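Local atomic coordinates of cellobiose 2-epimerase (Caldibacillus thermoamylovorans, PDB entry 5ZHB), a protein that catalyses the reversible epimerisation at C2 of the reducing-end sugar of cellobiose, turning glucose there into mannose. Residues Val147-Glu151 with Glu152-Tyr156; Thr194-Tyr197 with Arg198-Asp202; Glu201-Gln204 with Leu205-Arg208; Asn264-Arg267 with Lys268-Gln271. One frame throughout, in Å; residues are numbered along the deposited sequence.

Contact 1. Residues Val147-Glu151 with Glu152-Tyr156; sequences VGFNE and ETNAY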
loop_
_atom_site.group_PDB
_atom_site.type_symbol
_atom_site.label_atom_id
_atom_site.label_comp_id
_atom_site.label_asym_id
_atom_site.label_seq_id
_atom_site.Cartn_x
_atom_site.Cartn_y
_atom_site.Cartn_z
ATOM N N VAL A 147 -3.086 -5.884 21.491
ATOM C CA VAL A 147 -3.901 -4.704 21.680
ATOM C C VAL A 147 -4.645 -4.337 20.385
ATOM O O VAL A 147 -5.733 -3.779 20.459
ATOM C CB VAL A 147 -3.045 -3.562 22.276
ATOM C CG1 VAL A 147 -1.968 -3.071 21.322
ATOM C CG2 VAL A 147 -3.904 -2.403 22.748
ATOM N N GLY A 148 -4.123 -4.694 19.193
ATOM C CA GLY A 148 -4.753 -4.294 17.927
ATOM C C GLY A 148 -5.738 -5.317 17.337
ATOM O O GLY A 148 -6.175 -5.145 16.206
ATOM N N PHE A 149 -6.152 -6.337 18.118
ATOM C CA PHE A 149 -6.991 -7.425 17.607
ATOM C C PHE A 149 -8.167 -7.668 18.547
ATOM O O PHE A 149 -7.972 -7.731 19.749
ATOM C CB PHE A 149 -6.222 -8.737 17.425
ATOM C CG PHE A 149 -7.098 -9.889 16.924
ATOM C CD1 PHE A 149 -7.591 -9.898 15.622
ATOM C CD2 PHE A 149 -7.402 -10.974 17.746
ATOM C CE1 PHE A 149 -8.405 -10.932 15.158
ATOM C CE2 PHE A 149 -8.188 -12.027 17.274
ATOM C CZ PHE A 149 -8.700 -11.997 15.985
ATOM N N ASN A 150 -9.386 -7.728 17.985
ATOM C CA ASN A 150 -10.589 -8.002 18.737
ATOM C C ASN A 150 -10.961 -9.492 18.640
ATOM O O ASN A 150 -11.522 -9.921 17.642
ATOM C CB ASN A 150 -11.687 -7.091 18.238
ATOM C CG ASN A 150 -12.896 -7.156 19.119
ATOM O OD1 ASN A 150 -13.072 -8.154 19.824
ATOM N ND2 ASN A 150 -13.724 -6.127 19.059
ATOM N N GLU A 151 -10.676 -10.260 19.701
ATOM C CA GLU A 151 -11.100 -11.650 19.843
ATOM C C GLU A 151 -12.595 -11.872 19.625
ATOM O O GLU A 151 -13.019 -12.901 19.105
ATOM C CB GLU A 151 -10.849 -12.111 21.272
ATOM C CG GLU A 151 -9.392 -12.474 21.498
ATOM C CD GLU A 151 -9.053 -13.666 20.640
ATOM O OE1 GLU A 151 -9.892 -14.595 20.600
ATOM O OE2 GLU A 151 -7.980 -13.663 20.011
ATOM N N GLU A 152 -13.407 -10.939 20.094
ATOM C CA GLU A 152 -14.842 -11.133 20.092
ATOM C C GLU A 152 -15.370 -11.161 18.665
ATOM O O GLU A 152 -16.190 -12.021 18.365
ATOM C CB GLU A 152 -15.605 -10.062 20.866
ATOM C CG GLU A 152 -16.098 -10.504 22.235
ATOM C CD GLU A 152 -17.082 -9.460 22.704
ATOM O OE1 GLU A 152 -18.317 -9.618 22.501
ATOM O OE2 GLU A 152 -16.566 -8.465 23.251
ATOM N N THR A 153 -14.902 -10.229 17.808
ATOM C CA THR A 153 -15.492 -10.022 16.485
ATOM C C THR A 153 -14.692 -10.747 15.395
ATOM O O THR A 153 -15.172 -10.821 14.268
ATOM C CB THR A 153 -15.573 -8.520 16.189
ATOM O OG1 THR A 153 -14.231 -8.036 16.235
ATOM C CG2 THR A 153 -16.423 -7.764 17.192
ATOM N N ASN A 154 -13.505 -11.259 15.740
ATOM C CA ASN A 154 -12.476 -11.716 14.819
ATOM C C ASN A 154 -12.095 -10.597 13.832
ATOM O O ASN A 154 -12.284 -10.712 12.615
ATOM C CB ASN A 154 -12.864 -12.996 14.084
ATOM C CG ASN A 154 -11.665 -13.675 13.461
ATOM O OD1 ASN A 154 -10.511 -13.456 13.855
ATOM N ND2 ASN A 154 -11.919 -14.580 12.526
ATOM N N ALA A 155 -11.577 -9.483 14.359
ATOM C CA ALA A 155 -11.253 -8.360 13.482
ATOM C C ALA A 155 -10.127 -7.537 14.088
ATOM O O ALA A 155 -10.022 -7.400 15.306
ATOM C CB ALA A 155 -12.495 -7.552 13.224
ATOM N N TYR A 156 -9.224 -7.053 13.224
ATOM C CA TYR A 156 -8.228 -6.098 13.668
ATOM C C TYR A 156 -8.916 -4.766 13.933
ATOM O O TYR A 156 -9.935 -4.412 13.340
ATOM C CB TYR A 156 -7.059 -6.128 12.676
ATOM C CG TYR A 156 -6.291 -7.431 12.765
ATOM C CD1 TYR A 156 -5.266 -7.595 13.689
ATOM C CD2 TYR A 156 -6.643 -8.536 11.971
ATOM C CE1 TYR A 156 -4.600 -8.801 13.797
ATOM C CE2 TYR A 156 -5.983 -9.744 12.089
ATOM C CZ TYR A 156 -4.923 -9.866 12.970
ATOM O OH TYR A 156 -4.283 -11.060 13.156
HETATM O O HOH W 1 -16.327 -6.158 20.663
#
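A beta hairpin with a G1 bulge brings F149 and N150 on strand 149-150 against A155 and Y156 on strand 155-160. N150 and A155 form the hydrogen-bonded antiparallel pair: N150 N donates to A155 O at 2.8 Å, and the return bond from A155 N to N150 O is weak. Two residues, N154 and A155, stand against the single N150, and N154 takes positive phi (56°), which asparagine tolerates better than most residues. The N150 side chain reaches into the turn. With CG anti to the backbone N (chi1 -171°), its OD1 accepts from E152 N at 2.8 Å, the donor tilted out of the carbonyl plane, and weakly from T153 N. Its ND2 gives a hydrogen to a water that also bonds weakly to E152 OE2. On the opposite face of the hairpin F149 and Y156 make a non-hydrogen-bonded pair with an edge-to-face ring contact, centroids 4.8 Å apart and planes at 52°. F149 CD1 stands over the centre of the Y156 ring, 3.7 Å from Y156 CE1, while N154 OD1 lies in the plane of the F149 ring, 3.2 Å from F149 CZ, and N154 ND2 binds N211. Tyrosine suits its place: its ring gives F149 a flat face to abut while OH bonds E145 and R208. Were this tyrosine an alanine, the F149 edge would probably face no ring, and E145 and R208 would lose the hydroxyl they share. A residue of positive phi, here N154 where glycine is commonest, followed by a second that shares its partner, marks the G1-bulge hairpin.

Contact 2. Residues Thr194-Tyr197 with Arg198-Asp202; sequences TNLY and RVWED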
loop_
_atom_site.group_PDB
_atom_site.type_symbol
_atom_site.label_atom_id
_atom_site.label_comp_id
_atom_site.label_asym_id
_atom_site.label_seq_id
_atom_site.Cartn_x
_atom_site.Cartn_y
_atom_site.Cartn_z
ATOM N N THR A 194 2.332 -11.275 5.210
ATOM C CA THR A 194 2.936 -12.019 4.106
ATOM C C THR A 194 4.451 -11.825 4.079
ATOM O O THR A 194 5.211 -12.800 3.953
ATOM C CB THR A 194 2.321 -11.604 2.776
ATOM O OG1 THR A 194 0.947 -11.923 2.939
ATOM C CG2 THR A 194 2.867 -12.376 1.588
ATOM N N ASN A 195 4.894 -10.571 4.218
ATOM C CA ASN A 195 6.312 -10.236 4.130
ATOM C C ASN A 195 7.071 -10.752 5.355
ATOM O O ASN A 195 8.250 -11.157 5.243
ATOM C CB ASN A 195 6.495 -8.742 3.858
ATOM C CG ASN A 195 7.616 -8.452 2.895
ATOM O OD1 ASN A 195 7.748 -9.117 1.853
ATOM N ND2 ASN A 195 8.449 -7.465 3.217
ATOM N N LEU A 196 6.395 -10.747 6.507
ATOM C CA LEU A 196 6.994 -11.218 7.749
ATOM C C LEU A 196 7.258 -12.720 7.616
ATOM O O LEU A 196 8.333 -13.204 7.978
ATOM C CB LEU A 196 6.106 -10.878 8.944
ATOM C CG LEU A 196 6.620 -11.302 10.330
ATOM C CD1 LEU A 196 8.015 -10.776 10.657
ATOM C CD2 LEU A 196 5.658 -10.873 11.410
ATOM N N TYR A 197 6.289 -13.446 7.044
ATOM C CA TYR A 197 6.397 -14.896 6.931
ATOM C C TYR A 197 7.522 -15.273 5.965
ATOM O O TYR A 197 8.168 -16.302 6.147
ATOM C CB TYR A 197 5.039 -15.477 6.534
ATOM C CG TYR A 197 5.031 -16.992 6.623
ATOM C CD1 TYR A 197 4.789 -17.637 7.830
ATOM C CD2 TYR A 197 5.386 -17.766 5.522
ATOM C CE1 TYR A 197 4.836 -19.020 7.922
ATOM C CE2 TYR A 197 5.397 -19.149 5.590
ATOM C CZ TYR A 197 5.134 -19.771 6.797
ATOM O OH TYR A 197 5.177 -21.126 6.847
ATOM N N ARG A 198 7.790 -14.433 4.954
ATOM C CA ARG A 198 8.931 -14.635 4.076
ATOM C C ARG A 198 10.227 -14.672 4.879
ATOM O O ARG A 198 11.192 -15.283 4.462
ATOM C CB ARG A 198 9.080 -13.543 3.006
ATOM C CG ARG A 198 7.985 -13.528 1.948
ATOM C CD ARG A 198 8.278 -12.444 0.916
ATOM N NE ARG A 198 7.414 -12.522 -0.270
ATOM C CZ ARG A 198 6.304 -11.816 -0.504
ATOM N NH1 ARG A 198 5.951 -10.773 0.251
ATOM N NH2 ARG A 198 5.539 -12.194 -1.506
ATOM N N VAL A 199 10.276 -13.972 6.007
ATOM C CA VAL A 199 11.540 -13.764 6.698
ATOM C C VAL A 199 11.598 -14.528 8.023
ATOM O O VAL A 199 12.659 -14.643 8.617
ATOM C CB VAL A 199 11.541 -12.225 6.791
ATOM C CG1 VAL A 199 11.741 -11.649 8.181
ATOM C CG2 VAL A 199 12.437 -11.621 5.736
ATOM N N TRP A 200 10.448 -15.059 8.449
ATOM C CA TRP A 200 10.238 -15.679 9.748
ATOM C C TRP A 200 9.073 -16.646 9.593
ATOM O O TRP A 200 7.913 -16.253 9.697
ATOM C CB TRP A 200 9.945 -14.630 10.832
ATOM C CG TRP A 200 9.780 -15.163 12.237
ATOM C CD1 TRP A 200 10.644 -15.974 12.921
ATOM C CD2 TRP A 200 8.677 -14.898 13.136
ATOM N NE1 TRP A 200 10.154 -16.234 14.175
ATOM C CE2 TRP A 200 8.951 -15.596 14.336
ATOM C CE3 TRP A 200 7.495 -14.146 13.047
ATOM C CZ2 TRP A 200 8.087 -15.559 15.428
ATOM C CZ3 TRP A 200 6.640 -14.112 14.128
ATOM C CH2 TRP A 200 6.937 -14.809 15.305
ATOM N N GLU A 201 9.387 -17.913 9.286
ATOM C CA GLU A 201 8.355 -18.882 8.946
ATOM C C GLU A 201 7.755 -19.480 10.215
ATOM O O GLU A 201 7.910 -20.666 10.472
ATOM C CB GLU A 201 8.925 -19.973 8.036
ATOM C CG GLU A 201 9.462 -19.418 6.719
ATOM C CD GLU A 201 9.759 -20.450 5.649
ATOM O OE1 GLU A 201 9.366 -21.618 5.855
ATOM O OE2 GLU A 201 10.382 -20.091 4.626
ATOM N N ASP A 202 7.019 -18.658 10.964
ATOM C CA ASP A 202 6.380 -19.062 12.202
ATOM C C ASP A 202 5.013 -19.684 11.928
ATOM O O ASP A 202 4.182 -19.111 11.224
ATOM C CB ASP A 202 6.180 -17.855 13.103
ATOM C CG ASP A 202 5.485 -18.171 14.409
ATOM O OD1 ASP A 202 6.143 -18.809 15.226
ATOM O OD2 ASP A 202 4.283 -17.837 14.552
#
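T194 meets R198 one helical turn on, at the C-terminal end of helix 183-199. T194 O accepts from R198 N at 3.2 Å, and T194 CG2 lies over one face of the guanidinium, 3.7 Å from R198 NH1; threonine offers a methyl while its OG1 bonds L190 O. N195 takes the same group near its edge: OD1 accepts from R198 NH1 at 2.9 Å, with the amide and guanidinium planes 67° apart, and ND2 turns to helix 111-128. The extended arginine chain also carries NH2 to D257 in a salt bridge. L196 O receives V199 N at 2.9 Å from above its carbonyl plane and W200 N weakly, and L196 CG packs at the edge of the W200 ring, 4.0 Å from CE3. Y197, CG anti to the backbone N (chi1 -171°), lays its ring against the departing chain: E201 CA, in an inverse gamma turn, makes a CH-pi contact over one face, 4.0 Å from the Y197 centroid, and D202 O lies at the ring edge, 3.4 Å from Y197 CE1. Apolar and ring contacts accompany the chain where regular helix bonds weaken and probably steady it, while D257 probably balances the arginine's charge.

Contact 3. Residues Glu201-Gln204 with Leu205-Arg208; sequences EDEQ and LKGR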
loop_
_atom_site.group_PDB
_atom_site.type_symbol
_atom_site.label_atom_id
_atom_site.label_comp_id
_atom_site.label_asym_id
_atom_site.label_seq_id
_atom_site.Cartn_x
_atom_site.Cartn_y
_atom_site.Cartn_z
ATOM N N GLU A 201 9.387 -17.913 9.286
ATOM C CA GLU A 201 8.355 -18.882 8.946
ATOM C C GLU A 201 7.755 -19.480 10.215
ATOM O O GLU A 201 7.910 -20.666 10.472
ATOM C CB GLU A 201 8.925 -19.973 8.036
ATOM C CG GLU A 201 9.462 -19.418 6.719
ATOM C CD GLU A 201 9.759 -20.450 5.649
ATOM O OE1 GLU A 201 9.366 -21.618 5.855
ATOM O OE2 GLU A 201 10.382 -20.091 4.626
ATOM N N ASP A 202 7.019 -18.658 10.964
ATOM C CA ASP A 202 6.380 -19.062 12.202
ATOM C C ASP A 202 5.013 -19.684 11.928
ATOM O O ASP A 202 4.182 -19.111 11.224
ATOM C CB ASP A 202 6.180 -17.855 13.103
ATOM C CG ASP A 202 5.485 -18.171 14.409
ATOM O OD1 ASP A 202 6.143 -18.809 15.226
ATOM O OD2 ASP A 202 4.283 -17.837 14.552
ATOM N N GLU A 203 4.735 -20.839 12.548
ATOM C CA GLU A 203 3.494 -21.556 12.279
ATOM C C GLU A 203 2.283 -20.768 12.789
ATOM O O GLU A 203 1.216 -20.745 12.156
ATOM C CB GLU A 203 3.586 -22.969 12.872
ATOM C CG GLU A 203 2.351 -23.835 12.620
ATOM C CD GLU A 203 2.116 -24.396 11.215
ATOM O OE1 GLU A 203 3.002 -24.390 10.321
ATOM O OE2 GLU A 203 0.964 -24.848 11.013
ATOM N N GLN A 204 2.409 -20.111 13.938
ATOM C CA GLN A 204 1.296 -19.304 14.414
ATOM C C GLN A 204 0.988 -18.151 13.435
ATOM O O GLN A 204 -0.184 -17.878 13.149
ATOM C CB GLN A 204 1.540 -18.815 15.840
ATOM C CG GLN A 204 0.377 -17.990 16.377
ATOM C CD GLN A 204 0.426 -17.796 17.879
ATOM O OE1 GLN A 204 0.705 -18.728 18.645
ATOM N NE2 GLN A 204 0.133 -16.578 18.318
ATOM N N LEU A 205 2.025 -17.466 12.942
ATOM C CA LEU A 205 1.869 -16.388 11.962
ATOM C C LEU A 205 1.132 -16.933 10.730
ATOM O O LEU A 205 0.112 -16.372 10.300
ATOM C CB LEU A 205 3.252 -15.834 11.617
ATOM C CG LEU A 205 3.340 -14.858 10.433
ATOM C CD1 LEU A 205 2.410 -13.657 10.623
ATOM C CD2 LEU A 205 4.732 -14.388 10.188
ATOM N N LYS A 206 1.611 -18.087 10.229
ATOM C CA LYS A 206 0.944 -18.774 9.130
ATOM C C LYS A 206 -0.561 -18.849 9.373
ATOM O O LYS A 206 -1.366 -18.574 8.476
ATOM C CB LYS A 206 1.515 -20.181 8.912
ATOM C CG LYS A 206 1.193 -20.777 7.551
ATOM C CD LYS A 206 1.654 -22.222 7.414
ATOM C CE LYS A 206 1.252 -22.832 6.124
ATOM N NZ LYS A 206 1.968 -24.093 5.926
ATOM N N GLY A 207 -0.950 -19.204 10.605
ATOM C CA GLY A 207 -2.353 -19.319 10.924
ATOM C C GLY A 207 -3.055 -17.971 10.949
ATOM O O GLY A 207 -4.255 -17.907 10.690
ATOM N N ARG A 208 -2.322 -16.906 11.323
ATOM C CA ARG A 208 -2.892 -15.565 11.290
ATOM C C ARG A 208 -3.142 -15.153 9.832
ATOM O O ARG A 208 -4.177 -14.550 9.535
ATOM C CB ARG A 208 -2.018 -14.583 12.094
ATOM C CG ARG A 208 -1.834 -15.012 13.557
ATOM C CD ARG A 208 -2.921 -14.432 14.455
ATOM N NE ARG A 208 -4.192 -15.092 14.231
ATOM C CZ ARG A 208 -5.398 -14.698 14.524
ATOM N NH1 ARG A 208 -5.721 -13.439 14.759
ATOM N NH2 ARG A 208 -6.334 -15.620 14.497
#
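D202 is the N-cap of helix 203-220, and its carboxylate accepts from L205 N in the first turn. The capping bond runs from L205 N to D202 OD2 at 2.8 Å; the oxygen is met on its anti side, 22° out of the carboxylate plane. Aspartate fits because its short side chain folds back from the residue just before the helix, and its negative charge would probably interact favourably with the positive end of the helix dipole. With a glycine in place of the aspartate, L205 N would probably lose its side-chain acceptor and the first turn its cap.

Main-chain bonds then take up the i to i+4 pattern. K206 N donates to D202 O at 2.9 Å, almost straight at 173°. G207 N follows on E203 O at 3.1 Å and R208 N on Q204 O at 3.0 Å.

Apolar contact is slight: the methylene of D202 rests 3.9 Å from L205 CB. Beyond it the buried leucine turns to Y193, L196 and Y197 of helix 183-199 and to Y141, an aliphatic group fit for that interior place.

Charges meet loosely at the surface. E203 bends at chi2 (74°), bringing OE1 across the K206 chain, 3.9 Å from K206 CD, but NZ is too distant for a salt bridge. R208 is bent at chi2 and chi3, and its NH1 bonds Y156 OH. On that folded chain, R208 CG lies 3.3 Å from Q204 O.

Contact 4. Residues Asn264-Arg267 with Lys268-Gln271; sequences NNDR and KYTQ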
loop_
_atom_site.group_PDB
_atom_site.type_symbol
_atom_site.label_atom_id
_atom_site.label_comp_id
_atom_site.label_asym_id
_atom_site.label_seq_id
_atom_site.Cartn_x
_atom_site.Cartn_y
_atom_site.Cartn_z
ATOM N N ASN A 264 -1.059 -22.155 0.374
ATOM C CA ASN A 264 -2.478 -22.380 0.550
ATOM C C ASN A 264 -3.108 -22.609 -0.829
ATOM O O ASN A 264 -3.266 -21.666 -1.595
ATOM C CB ASN A 264 -3.067 -21.249 1.380
ATOM C CG ASN A 264 -4.547 -21.410 1.635
ATOM O OD1 ASN A 264 -5.269 -22.084 0.892
ATOM N ND2 ASN A 264 -5.038 -20.739 2.657
ATOM N N ASN A 265 -3.516 -23.859 -1.125
ATOM C CA ASN A 265 -4.073 -24.198 -2.423
ATOM C C ASN A 265 -5.584 -24.385 -2.358
ATOM O O ASN A 265 -6.177 -25.004 -3.245
ATOM C CB ASN A 265 -3.419 -25.446 -3.001
ATOM C CG ASN A 265 -1.921 -25.305 -3.029
ATOM O OD1 ASN A 265 -1.225 -26.068 -2.358
ATOM N ND2 ASN A 265 -1.414 -24.341 -3.780
ATOM N N ASP A 266 -6.226 -23.826 -1.336
ATOM C CA ASP A 266 -7.672 -23.876 -1.265
ATOM C C ASP A 266 -8.267 -23.176 -2.481
ATOM O O ASP A 266 -7.977 -22.019 -2.760
ATOM C CB ASP A 266 -8.186 -23.253 0.018
ATOM C CG ASP A 266 -9.645 -23.537 0.342
ATOM O OD1 ASP A 266 -10.493 -23.366 -0.550
ATOM O OD2 ASP A 266 -9.926 -23.901 1.502
ATOM N N ARG A 267 -9.185 -23.870 -3.150
ATOM C CA ARG A 267 -9.615 -23.485 -4.477
ATOM C C ARG A 267 -10.541 -22.280 -4.431
ATOM O O ARG A 267 -10.605 -21.534 -5.397
ATOM C CB ARG A 267 -10.355 -24.639 -5.178
ATOM C CG ARG A 267 -9.483 -25.847 -5.502
ATOM C CD ARG A 267 -8.255 -25.491 -6.324
ATOM N NE ARG A 267 -8.702 -24.688 -7.464
ATOM C CZ ARG A 267 -7.957 -23.916 -8.248
ATOM N NH1 ARG A 267 -6.635 -23.926 -8.179
ATOM N NH2 ARG A 267 -8.569 -23.143 -9.125
ATOM N N LYS A 268 -11.311 -22.092 -3.361
ATOM C CA LYS A 268 -12.215 -20.954 -3.351
ATOM C C LYS A 268 -11.441 -19.615 -3.302
ATOM O O LYS A 268 -11.922 -18.598 -3.793
ATOM C CB LYS A 268 -13.278 -21.130 -2.269
ATOM C CG LYS A 268 -12.844 -21.310 -0.833
ATOM C CD LYS A 268 -13.961 -21.968 -0.020
ATOM C CE LYS A 268 -13.891 -21.766 1.461
ATOM N NZ LYS A 268 -12.859 -22.597 2.078
ATOM N N TYR A 269 -10.249 -19.630 -2.724
ATOM C CA TYR A 269 -9.429 -18.442 -2.538
ATOM C C TYR A 269 -8.773 -18.083 -3.870
ATOM O O TYR A 269 -8.849 -16.928 -4.300
ATOM C CB TYR A 269 -8.365 -18.680 -1.461
ATOM C CG TYR A 269 -8.905 -19.001 -0.071
ATOM C CD1 TYR A 269 -10.151 -18.550 0.336
ATOM C CD2 TYR A 269 -8.149 -19.721 0.844
ATOM C CE1 TYR A 269 -10.644 -18.826 1.600
ATOM C CE2 TYR A 269 -8.627 -20.011 2.115
ATOM C CZ TYR A 269 -9.885 -19.566 2.484
ATOM O OH TYR A 269 -10.423 -19.811 3.710
ATOM N N THR A 270 -8.156 -19.091 -4.512
ATOM C CA THR A 270 -7.671 -18.950 -5.884
ATOM C C THR A 270 -8.765 -18.407 -6.803
ATOM O O THR A 270 -8.554 -17.448 -7.555
ATOM C CB THR A 270 -7.084 -20.289 -6.342
ATOM O OG1 THR A 270 -5.823 -20.377 -5.687
ATOM C CG2 THR A 270 -6.788 -20.333 -7.828
ATOM N N GLN A 271 -9.970 -18.985 -6.739
ATOM C CA GLN A 271 -11.052 -18.521 -7.589
ATOM C C GLN A 271 -11.443 -17.082 -7.240
ATOM O O GLN A 271 -11.814 -16.306 -8.110
ATOM C CB GLN A 271 -12.303 -19.399 -7.496
ATOM C CG GLN A 271 -13.258 -19.164 -8.661
ATOM C CD GLN A 271 -12.580 -19.494 -9.971
ATOM O OE1 GLN A 271 -12.010 -20.580 -10.121
ATOM N NE2 GLN A 271 -12.582 -18.551 -10.901
#
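D266 holds CG anti to its own N (chi1 -166°) and K268 takes the less usual position with CG between N and the carbonyl carbon (chi1 58°); together these settings lay the lysine chain beside the carboxylate at the N-cap of helix 267-283. D266 OD1 uses its anti lone pair to accept from K268 N at 3.2 Å, while D266 OD2 forms a salt bridge with K268 NZ, a weak hydrogen bond at 3.3 Å. One aspartate thus caps a main-chain N and pairs with a charged side chain, lysine's length letting NZ return to it. Its carbonyl takes part too: D266 O accepts from Y269 N from above the carbonyl plane and, weakly, from T270 N.

Before the cap, N264 makes an Asx turn, its OD1 accepting from D266 N at 3.0 Å, which its short amide suits. The same amide meets the edge of the Y269 ring, its ND2 3.7 Å from Y269 CE2. The carboxylate carbon of D266 lies over one face of that ring, offset to the rim. The buried ring packs on L259 and I213, and its OH bonds D214.

Farther on, Q271 N donates to R267 O at 2.9 Å. R267, long enough to fold back, is bent at chi2 and chi3, and T270 CB lies over one face of its guanidinium; threonine's methyl gives that group an apolar neighbour, T270 CG2 coming 3.6 Å from R267 NH2.

How the contacts relate
From the N terminus, contact 1 closes the hairpin of strands 149-150 and 155-160. Contact 2, ending helix 183-199, runs directly into contact 3 at the start of helix 203-220; they share E201 and D202 in the turn between the helices. Their centres lie about 8 Å apart, and L205 packs on L196 across the junction. Contact 3 also reaches back to contact 1 through R208, which meets F149 and Y156. Contact 4 opens helix 267-283, where Y269 packs on helices 245-262 and 203-220; it touches no other contact. None nests or crosses: contacts 2 and 3 overlap, the rest follow in series. Such helical hairpins are consistent with the (alpha/alpha)6 barrel of the N-acylglucosamine 2-epimerase family.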